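Local coordinates for arginine kinase (PDB 6VVG), which probably acts as a protein serine/threonine kinase that binds ATP, and is seen here as a dimer with adenosine monophosphate in its nucleotide pocket, at residues 63-73 / 128-137; 138-146 / 174-184. All coordinates share one frame; numbering follows the deposited sequence.

Contact 1: residues 63-73 / 128-137; sequences VHILMRNNPNF and ALNDLHKNNI
Asn135 faces Leu66 and Met67, and its ND2 serves two acceptors: water 1 at 2.8 Å and, within its own segment, Leu132 O at 3.1 Å. The same water bonds weakly to Leu66 O, bridging the segments, while Leu132 O also takes the backbone N of Asn135, both donors reaching it from one face of its plane. The CD1 of Leu66 lies 3.7 Å from Asn135 CG and packs tightly on Ile137 CD1 (3.5 Å).

A second polar link joins Asn70 ND2 to Asp131 OD2 (2.9 Å, N-H...O 157°). The acceptor lies in the amide plane and offers its anti lone pair; Asp131 has two conformers and the bond belongs to one, so its permanence is doubtful. Asn70 OD1 closes an Asx turn on Asn72 N. Met67 CG lies over the centre of the Phe73 ring, whose edge meets Ala128 O (CE1 to O 3.5 Å); bends at chi2 (-48°) and chi3 carry SD toward Asn135 ND2 (3.9 Å) and CE toward Asp131.

Ile65 packs on Ser58 of the second subunit. Helix 59-66, the kinase αC, and its loop thus meet the last turns of helix 115-133 and the start of strand 137-138, with His64 against strand 87-92.

Contact 2: residues 138-146 / 174-184; sequences VHNDVKLEN and DGTTVYFSPEK
Lys184 NZ reaches Asn140 OD1 across the contact at 2.7 Å, and is also bonded to Asp174 O (2.7 Å), to Asp174 OD1 (2.9 Å) and to water 2, which in turn donates to Asn140 O. An extended chain, starting with CG anti to the backbone N (chi1 -174°), delivers the ammonium group to these four oxygens. The amide of Asn140 is fixed at both ends: its ND2 donates to Leu163 O and to Asp174 OD1 (3.1 Å), the latter met on the syn side but tilted out of the carboxylate plane, toward the face that Lys184 NZ also approaches. Asp174 OD2 forms a salt bridge with Arg165, and OD1 also bonds Tyr190, so this carboxylate gathers several donors from different parts of the chain.

Beside this cluster, water 3 lies among Asp141 OD2, which accepts from it, Lys143 NZ, which donates to it, and Thr176 OG1. Lys143 NZ comes within 3.0 Å of Thr176 OG1, the two side chains crossing at about a right angle.

Packing takes over at Tyr179. Lys143 CB sits over one face of its ring, 3.5 Å from the centroid and 21° off the normal, a CH-pi contact. Leu144 presses CG on Tyr179 OH (3.4 Å), and its backbone N points almost straight at that oxygen (177°) in a weak bond of 3.5 Å. Water 4 bridges Tyr179 OH to Glu145, a residue of the nucleotide pocket.

Sequence and topology identify the kinase catalytic loop (His139-Asn140-Asp141 at the HRD position) meeting the end of the activation segment, where Ser181-Pro182-Glu183 stands at the position of the APE motif. Asp141, Lys143 and Thr176 gather as they do in serine/threonine kinases, where this region receives the substrate; a like role here is probable.

After the first three strands of the sheet, helix 59-66 and its trailing loop open contact 1; strands 76-82 and 87-92 follow, then helix 115-133, whose end closes contact 1 after 54 intervening residues. Residue 138 follows directly on residue 137, so contact 2 opens where contact 1 stops; the two are in series, neither nesting nor crossing. Contact 2 then closes a loop of 27 residues that includes strands 147-148, 157-158 and 165-166. Contact 1 ties the αC region to the main helical lobe; within that lobe, contact 2 ties the catalytic loop to the end of the activation segment and the start of helix 182-185. Their centres are about 17 Å apart, yet they touch: Leu129 and Leu132 pack on His139.

Contact 1: residues 63-73 / 128-137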
loop_
_atom_site.group_PDB
_atom_site.type_symbol
_atom_site.label_atom_id
_atom_site.label_comp_id
_atom_site.label_asym_id
_atom_site.label_seq_id
_atom_site.Cartn_x
_atom_site.Cartn_y
_atom_site.Cartn_z
ATOM N N VAL A 63 3.847 -5.364 2.088
ATOM C CA VAL A 63 3.830 -6.795 1.803
ATOM C C VAL A 63 4.525 -7.563 2.921
ATOM O O VAL A 63 4.020 -8.582 3.403
ATOM C CB VAL A 63 4.469 -7.083 0.433
ATOM C CG1 VAL A 63 4.589 -8.587 0.222
ATOM C CG2 VAL A 63 3.645 -6.443 -0.676
ATOM N N HIS A 64 5.695 -7.084 3.350
ATOM C CA HIS A 64 6.378 -7.721 4.472
ATOM C C HIS A 64 5.466 -7.786 5.690
ATOM O O HIS A 64 5.287 -8.849 6.295
ATOM C CB HIS A 64 7.659 -6.963 4.826
ATOM C CG HIS A 64 8.750 -7.091 3.811
ATOM N ND1 HIS A 64 9.599 -8.175 3.763
ATOM C CD2 HIS A 64 9.145 -6.260 2.819
ATOM C CE1 HIS A 64 10.462 -8.011 2.776
ATOM N NE2 HIS A 64 10.207 -6.858 2.187
ATOM N N ILE A 65 4.882 -6.644 6.062
ATOM C CA ILE A 65 4.065 -6.577 7.271
ATOM C C ILE A 65 2.814 -7.430 7.116
ATOM O O ILE A 65 2.500 -8.267 7.972
ATOM C CB ILE A 65 3.700 -5.117 7.591
ATOM C CG1 ILE A 65 4.957 -4.280 7.831
ATOM C CG2 ILE A 65 2.762 -5.060 8.793
ATOM C CD1 ILE A 65 5.896 -4.845 8.865
ATOM N N LEU A 66 2.069 -7.218 6.029
ATOM C CA LEU A 66 0.814 -7.936 5.846
ATOM C C LEU A 66 1.029 -9.443 5.888
ATOM O O LEU A 66 0.188 -10.182 6.413
ATOM C CB LEU A 66 0.168 -7.527 4.526
ATOM C CG LEU A 66 -0.455 -6.133 4.471
ATOM C CD1 LEU A 66 -0.908 -5.807 3.049
ATOM C CD2 LEU A 66 -1.612 -6.026 5.446
ATOM N N MET A 67 2.150 -9.919 5.347
ATOM C CA MET A 67 2.430 -11.346 5.256
ATOM C C MET A 67 3.377 -11.825 6.351
ATOM O O MET A 67 4.002 -12.882 6.207
ATOM C CB MET A 67 3.007 -11.674 3.879
ATOM C CG MET A 67 2.224 -11.080 2.715
ATOM S SD MET A 67 0.449 -11.377 2.837
ATOM C CE MET A 67 0.406 -13.169 2.815
ATOM N N ARG A 68 3.475 -11.079 7.453
ATOM C CA ARG A 68 4.422 -11.424 8.510
ATOM C C ARG A 68 4.243 -12.859 8.990
ATOM O O ARG A 68 5.226 -13.558 9.260
ATOM C CB ARG A 68 4.268 -10.458 9.684
ATOM N N ASN A 69 3.001 -13.321 9.099
ATOM C CA ASN A 69 2.707 -14.623 9.680
ATOM C C ASN A 69 2.519 -15.716 8.635
ATOM O O ASN A 69 2.074 -16.816 8.978
ATOM C CB ASN A 69 1.464 -14.524 10.563
ATOM C CG ASN A 69 1.693 -13.675 11.801
ATOM O OD1 ASN A 69 2.725 -13.790 12.463
ATOM N ND2 ASN A 69 0.731 -12.814 12.116
ATOM N N ASN A 70 2.850 -15.445 7.374
ATOM C CA ASN A 70 2.782 -16.455 6.328
ATOM C C ASN A 70 4.154 -17.088 6.172
ATOM O O ASN A 70 5.129 -16.358 5.928
ATOM C CB ASN A 70 2.332 -15.839 5.010
ATOM C CG ASN A 70 2.093 -16.876 3.932
ATOM O OD1 ASN A 70 3.027 -17.528 3.468
ATOM N ND2 ASN A 70 0.839 -17.040 3.533
ATOM N N PRO A 71 4.288 -18.411 6.295
ATOM C CA PRO A 71 5.634 -19.014 6.257
ATOM C C PRO A 71 6.330 -18.906 4.906
ATOM O O PRO A 71 7.534 -19.182 4.835
ATOM C CB PRO A 71 5.385 -20.482 6.631
ATOM C CG PRO A 71 3.925 -20.725 6.388
ATOM C CD PRO A 71 3.224 -19.405 6.550
ATOM N N ASN A 72 5.629 -18.518 3.843
ATOM C CA ASN A 72 6.217 -18.467 2.511
ATOM C C ASN A 72 6.608 -17.054 2.085
ATOM O O ASN A 72 7.004 -16.852 0.932
ATOM C CB ASN A 72 5.251 -19.080 1.498
ATOM C CG ASN A 72 4.872 -20.506 1.851
ATOM O OD1 ASN A 72 3.726 -20.791 2.200
ATOM N ND2 ASN A 72 5.844 -21.409 1.776
ATOM N N PHE A 73 6.509 -16.082 2.986
ATOM C CA PHE A 73 7.019 -14.734 2.780
ATOM C C PHE A 73 8.141 -14.480 3.782
ATOM O O PHE A 73 8.416 -15.303 4.659
ATOM C CB PHE A 73 5.894 -13.702 2.907
ATOM C CG PHE A 73 4.915 -13.745 1.763
ATOM C CD1 PHE A 73 3.817 -14.587 1.805
ATOM C CD2 PHE A 73 5.104 -12.956 0.639
ATOM C CE1 PHE A 73 2.917 -14.634 0.755
ATOM C CE2 PHE A 73 4.206 -12.998 -0.417
ATOM C CZ PHE A 73 3.114 -13.842 -0.358
ATOM N N ALA A 128 0.185 -19.011 -1.438
ATOM C CA ALA A 128 0.826 -17.836 -0.860
ATOM C C ALA A 128 0.384 -16.567 -1.577
ATOM O O ALA A 128 0.030 -15.570 -0.938
ATOM C CB ALA A 128 2.345 -17.987 -0.922
ATOM N N LEU A 129 0.407 -16.582 -2.911
ATOM C CA LEU A 129 -0.008 -15.398 -3.656
ATOM C C LEU A 129 -1.477 -15.078 -3.399
ATOM O O LEU A 129 -1.856 -13.905 -3.310
ATOM C CB LEU A 129 0.248 -15.596 -5.147
ATOM C CG LEU A 129 1.713 -15.494 -5.581
ATOM C CD1 LEU A 129 1.876 -15.873 -7.050
ATOM C CD2 LEU A 129 2.266 -14.098 -5.327
ATOM N N ASN A 130 -2.318 -16.109 -3.267
ATOM C CA ASN A 130 -3.718 -15.861 -2.926
ATOM C C ASN A 130 -3.834 -15.142 -1.593
ATOM O O ASN A 130 -4.623 -14.195 -1.454
ATOM C CB ASN A 130 -4.504 -17.171 -2.888
ATOM C CG ASN A 130 -6.003 -16.947 -2.757
ATOM O OD1 ASN A 130 -6.609 -16.240 -3.561
ATOM N ND2 ASN A 130 -6.605 -17.547 -1.738
ATOM N N ASP A 131 -3.072 -15.579 -0.582
ATOM C CA ASP A 131 -3.087 -14.913 0.708
ATOM C C ASP A 131 -2.733 -13.429 0.568
ATOM O O ASP A 131 -3.381 -12.571 1.158
ATOM C CB ASP A 131 -2.127 -15.604 1.676
ATOM C CG ASP A 131 -2.423 -15.282 3.129
ATOM O OD1 ASP A 131 -3.540 -14.802 3.418
ATOM O OD2 ASP A 131 -1.539 -15.502 3.983
ATOM N N LEU A 132 -1.699 -13.136 -0.225
ATOM C CA LEU A 132 -1.367 -11.739 -0.496
ATOM C C LEU A 132 -2.529 -11.022 -1.166
ATOM O O LEU A 132 -2.866 -9.891 -0.797
ATOM C CB LEU A 132 -0.122 -11.666 -1.376
ATOM C CG LEU A 132 0.248 -10.314 -1.983
ATOM C CD1 LEU A 132 0.394 -9.279 -0.887
ATOM C CD2 LEU A 132 1.534 -10.426 -2.797
ATOM N N HIS A 133 -3.164 -11.672 -2.142
ATOM C CA HIS A 133 -4.216 -11.034 -2.922
ATOM C C HIS A 133 -5.426 -10.659 -2.080
ATOM O O HIS A 133 -6.152 -9.731 -2.450
ATOM C CB HIS A 133 -4.625 -11.966 -4.064
ATOM C CG HIS A 133 -3.557 -12.144 -5.102
ATOM N ND1 HIS A 133 -3.555 -13.190 -5.999
ATOM C CD2 HIS A 133 -2.462 -11.401 -5.387
ATOM C CE1 HIS A 133 -2.505 -13.082 -6.795
ATOM N NE2 HIS A 133 -1.825 -12.006 -6.444
ATOM N N LYS A 134 -5.663 -11.344 -0.959
ATOM C CA LYS A 134 -6.776 -10.963 -0.096
ATOM C C LYS A 134 -6.668 -9.513 0.365
ATOM O O LYS A 134 -7.679 -8.920 0.762
ATOM C CB LYS A 134 -6.844 -11.887 1.121
ATOM C CG LYS A 134 -7.304 -13.318 0.838
ATOM C CD LYS A 134 -7.288 -14.144 2.129
ATOM C CE LYS A 134 -7.513 -15.627 1.868
ATOM N NZ LYS A 134 -6.511 -16.478 2.583
ATOM N N ASN A 135 -5.470 -8.936 0.331
ATOM C CA ASN A 135 -5.250 -7.540 0.686
ATOM C C ASN A 135 -5.433 -6.598 -0.497
ATOM O O ASN A 135 -5.210 -5.391 -0.347
ATOM C CB ASN A 135 -3.841 -7.365 1.263
ATOM C CG ASN A 135 -3.578 -8.278 2.449
ATOM O OD1 ASN A 135 -4.091 -8.055 3.544
ATOM N ND2 ASN A 135 -2.775 -9.315 2.233
ATOM N N ASN A 136 -5.842 -7.118 -1.657
ATOM C CA ASN A 136 -5.944 -6.337 -2.891
ATOM C C ASN A 136 -4.587 -5.753 -3.281
ATOM O O ASN A 136 -4.474 -4.609 -3.724
ATOM C CB ASN A 136 -7.010 -5.247 -2.771
ATOM C CG ASN A 136 -8.406 -5.769 -3.091
ATOM O OD1 ASN A 136 -8.584 -6.958 -3.361
ATOM N ND2 ASN A 136 -9.396 -4.886 -3.064
ATOM N N ILE A 137 -3.548 -6.564 -3.116
ATOM C CA ILE A 137 -2.196 -6.250 -3.558
ATOM C C ILE A 137 -1.723 -7.396 -4.440
ATOM O O ILE A 137 -1.997 -8.565 -4.148
ATOM C CB ILE A 137 -1.243 -6.051 -2.361
ATOM C CG1 ILE A 137 -1.705 -4.869 -1.507
ATOM C CG2 ILE A 137 0.181 -5.845 -2.843
ATOM C CD1 ILE A 137 -0.903 -4.670 -0.232
HETATM O O HOH W 1 -2.502 -10.900 4.579
#

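Contact 2: residues 138-146 / 174-184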
loop_
_atom_site.group_PDB
_atom_site.type_symbol
_atom_site.label_atom_id
_atom_site.label_comp_id
_atom_site.label_asym_id
_atom_site.label_seq_id
_atom_site.Cartn_x
_atom_site.Cartn_y
_atom_site.Cartn_z
ATOM N N VAL A 138 -1.015 -7.068 -5.517
ATOM C CA VAL A 138 -0.406 -8.069 -6.385
ATOM C C VAL A 138 1.107 -7.959 -6.261
ATOM O O VAL A 138 1.658 -6.873 -6.049
ATOM C CB VAL A 138 -0.846 -7.922 -7.857
ATOM C CG1 VAL A 138 -2.299 -8.358 -8.016
ATOM C CG2 VAL A 138 -0.641 -6.498 -8.337
ATOM N N HIS A 139 1.785 -9.101 -6.388
ATOM C CA HIS A 139 3.242 -9.110 -6.296
ATOM C C HIS A 139 3.867 -8.417 -7.502
ATOM O O HIS A 139 4.739 -7.550 -7.356
ATOM C CB HIS A 139 3.742 -10.548 -6.169
ATOM C CG HIS A 139 5.222 -10.661 -5.986
ATOM N ND1 HIS A 139 6.114 -10.472 -7.018
ATOM C CD2 HIS A 139 5.966 -10.944 -4.891
ATOM C CE1 HIS A 139 7.345 -10.632 -6.569
ATOM N NE2 HIS A 139 7.284 -10.919 -5.281
ATOM N N ASN A 140 3.434 -8.787 -8.704
ATOM C CA ASN A 140 3.723 -8.091 -9.952
ATOM C C ASN A 140 5.150 -8.279 -10.456
ATOM O O ASN A 140 5.515 -7.643 -11.449
ATOM C CB ASN A 140 3.441 -6.584 -9.832
ATOM C CG ASN A 140 3.530 -5.850 -11.163
ATOM O OD1 ASN A 140 3.027 -6.317 -12.188
ATOM N ND2 ASN A 140 4.169 -4.687 -11.148
ATOM N N ASP A 141 5.984 -9.089 -9.807
ATOM C CA ASP A 141 7.243 -9.489 -10.437
ATOM C C ASP A 141 7.555 -10.965 -10.124
ATOM O O ASP A 141 8.675 -11.310 -9.739
ATOM C CB ASP A 141 8.399 -8.577 -9.996
ATOM C CG ASP A 141 9.527 -8.596 -11.001
ATOM O OD1 ASP A 141 9.293 -8.908 -12.186
ATOM O OD2 ASP A 141 10.657 -8.304 -10.636
ATOM N N VAL A 142 6.535 -11.818 -10.085
ATOM C CA VAL A 142 6.743 -13.248 -9.873
ATOM C C VAL A 142 7.609 -13.806 -10.997
ATOM O O VAL A 142 7.277 -13.665 -12.179
ATOM C CB VAL A 142 5.396 -13.977 -9.817
ATOM C CG1 VAL A 142 5.593 -15.468 -9.668
ATOM C CG2 VAL A 142 4.530 -13.401 -8.703
ATOM N N LYS A 143 8.718 -14.442 -10.631
ATOM C CA LYS A 143 9.593 -15.106 -11.587
ATOM C C LYS A 143 10.531 -16.018 -10.810
ATOM O O LYS A 143 10.620 -15.951 -9.581
ATOM C CB LYS A 143 10.378 -14.099 -12.429
ATOM C CG LYS A 143 11.078 -13.008 -11.632
ATOM C CD LYS A 143 11.944 -12.144 -12.547
ATOM C CE LYS A 143 12.372 -10.856 -11.858
ATOM N NZ LYS A 143 13.500 -10.190 -12.572
ATOM N N LEU A 144 11.246 -16.866 -11.552
ATOM C CA LEU A 144 12.117 -17.857 -10.932
ATOM C C LEU A 144 13.062 -17.219 -9.920
ATOM O O LEU A 144 13.250 -17.733 -8.814
ATOM C CB LEU A 144 12.917 -18.587 -12.010
ATOM C CG LEU A 144 12.127 -19.258 -13.133
ATOM C CD1 LEU A 144 13.033 -19.706 -14.264
ATOM C CD2 LEU A 144 11.360 -20.435 -12.554
ATOM N N GLU A 145 13.670 -16.093 -10.291
ATOM C CA GLU A 145 14.687 -15.476 -9.450
ATOM C C GLU A 145 14.117 -14.907 -8.155
ATOM O O GLU A 145 14.882 -14.639 -7.222
ATOM C CB GLU A 145 15.396 -14.379 -10.244
ATOM C CG GLU A 145 16.121 -14.875 -11.497
ATOM C CD GLU A 145 15.201 -15.039 -12.701
ATOM O OE1 GLU A 145 13.969 -14.934 -12.536
ATOM O OE2 GLU A 145 15.712 -15.282 -13.815
ATOM N N ASN A 146 12.800 -14.724 -8.068
ATOM C CA ASN A 146 12.166 -14.204 -6.864
ATOM C C ASN A 146 11.444 -15.288 -6.070
ATOM O O ASN A 146 10.625 -14.971 -5.200
ATOM C CB ASN A 146 11.197 -13.078 -7.223
ATOM C CG ASN A 146 11.910 -11.812 -7.641
ATOM O OD1 ASN A 146 13.076 -11.610 -7.310
ATOM N ND2 ASN A 146 11.213 -10.951 -8.374
ATOM N N ASP A 174 6.629 -2.044 -15.746
ATOM C CA ASP A 174 7.624 -2.405 -14.746
ATOM C C ASP A 174 7.766 -3.925 -14.683
ATOM O O ASP A 174 6.876 -4.674 -15.087
ATOM C CB ASP A 174 7.250 -1.833 -13.375
ATOM C CG ASP A 174 5.950 -2.398 -12.828
ATOM O OD1 ASP A 174 5.166 -2.991 -13.599
ATOM O OD2 ASP A 174 5.710 -2.234 -11.613
ATOM N N GLY A 175 8.915 -4.375 -14.198
ATOM C CA GLY A 175 9.172 -5.800 -14.110
ATOM C C GLY A 175 9.838 -6.349 -15.356
ATOM O O GLY A 175 10.456 -5.629 -16.146
ATOM N N THR A 176 9.694 -7.658 -15.539
ATOM C CA THR A 176 10.389 -8.379 -16.599
ATOM C C THR A 176 9.432 -8.681 -17.745
ATOM O O THR A 176 8.436 -9.393 -17.567
ATOM C CB THR A 176 11.006 -9.669 -16.063
ATOM O OG1 THR A 176 11.740 -9.386 -14.865
ATOM C CG2 THR A 176 11.940 -10.293 -17.091
ATOM N N THR A 177 9.776 -8.180 -18.934
ATOM C CA THR A 177 8.874 -8.230 -20.076
ATOM C C THR A 177 8.414 -9.649 -20.380
ATOM O O THR A 177 7.244 -9.871 -20.703
ATOM C CB THR A 177 9.570 -7.622 -21.295
ATOM O OG1 THR A 177 10.025 -6.298 -20.976
ATOM C CG2 THR A 177 8.643 -7.574 -22.496
ATOM N N VAL A 178 9.313 -10.626 -20.271
ATOM C CA VAL A 178 9.002 -11.967 -20.756
ATOM C C VAL A 178 8.061 -12.697 -19.806
ATOM O O VAL A 178 7.651 -13.832 -20.077
ATOM C CB VAL A 178 10.281 -12.794 -20.984
ATOM C CG1 VAL A 178 11.087 -12.233 -22.153
ATOM C CG2 VAL A 178 11.131 -12.837 -19.718
ATOM N N TYR A 179 7.714 -12.064 -18.690
ATOM C CA TYR A 179 6.683 -12.580 -17.802
ATOM C C TYR A 179 5.383 -11.794 -17.909
ATOM O O TYR A 179 4.444 -12.069 -17.153
ATOM C CB TYR A 179 7.173 -12.575 -16.347
ATOM C CG TYR A 179 8.161 -13.675 -15.998
ATOM C CD1 TYR A 179 9.526 -13.490 -16.174
ATOM C CD2 TYR A 179 7.728 -14.891 -15.480
ATOM C CE1 TYR A 179 10.435 -14.484 -15.853
ATOM C CE2 TYR A 179 8.630 -15.895 -15.160
ATOM C CZ TYR A 179 9.982 -15.684 -15.346
ATOM O OH TYR A 179 10.883 -16.675 -15.026
ATOM N N PHE A 180 5.299 -10.830 -18.827
ATOM C CA PHE A 180 4.118 -9.981 -18.933
ATOM C C PHE A 180 2.933 -10.767 -19.484
ATOM O O PHE A 180 3.043 -11.416 -20.527
ATOM C CB PHE A 180 4.383 -8.789 -19.857
ATOM C CG PHE A 180 5.198 -7.681 -19.248
ATOM C CD1 PHE A 180 5.867 -7.849 -18.052
ATOM C CD2 PHE A 180 5.302 -6.464 -19.903
ATOM C CE1 PHE A 180 6.621 -6.819 -17.513
ATOM C CE2 PHE A 180 6.054 -5.433 -19.370
ATOM C CZ PHE A 180 6.714 -5.612 -18.175
ATOM N N SER A 181 1.786 -10.675 -18.809
ATOM C CA SER A 181 0.558 -11.255 -19.328
ATOM C C SER A 181 0.029 -10.431 -20.498
ATOM O O SER A 181 0.392 -9.262 -20.661
ATOM C CB SER A 181 -0.502 -11.320 -18.236
ATOM O OG SER A 181 -1.032 -10.030 -17.972
ATOM N N PRO A 182 -0.841 -11.017 -21.331
ATOM C CA PRO A 182 -1.462 -10.213 -22.402
ATOM C C PRO A 182 -2.084 -8.933 -21.871
ATOM O O PRO A 182 -1.994 -7.878 -22.510
ATOM C CB PRO A 182 -2.520 -11.160 -22.991
ATOM C CG PRO A 182 -2.004 -12.548 -22.677
ATOM C CD PRO A 182 -1.316 -12.416 -21.327
ATOM N N GLU A 183 -2.701 -9.004 -20.691
ATOM C CA GLU A 183 -3.391 -7.847 -20.132
ATOM C C GLU A 183 -2.406 -6.769 -19.697
ATOM O O GLU A 183 -2.668 -5.574 -19.881
ATOM C CB GLU A 183 -4.260 -8.291 -18.956
ATOM C CG GLU A 183 -5.456 -9.164 -19.343
ATOM C CD GLU A 183 -5.053 -10.538 -19.850
ATOM O OE1 GLU A 183 -4.075 -11.109 -19.320
ATOM O OE2 GLU A 183 -5.712 -11.047 -20.782
ATOM N N LYS A 184 -1.275 -7.162 -19.107
ATOM C CA LYS A 184 -0.283 -6.163 -18.724
ATOM C C LYS A 184 0.338 -5.515 -19.953
ATOM O O LYS A 184 0.613 -4.307 -19.954
ATOM C CB LYS A 184 0.806 -6.783 -17.846
ATOM C CG LYS A 184 1.794 -5.750 -17.300
ATOM C CD LYS A 184 2.690 -6.317 -16.203
ATOM C CE LYS A 184 3.732 -5.289 -15.768
ATOM N NZ LYS A 184 4.381 -5.643 -14.475
HETATM O O HOH W 2 5.859 -7.952 -14.161
HETATM O O HOH W 3 11.987 -7.708 -12.998
HETATM O O HOH W 4 13.327 -16.061 -15.367
#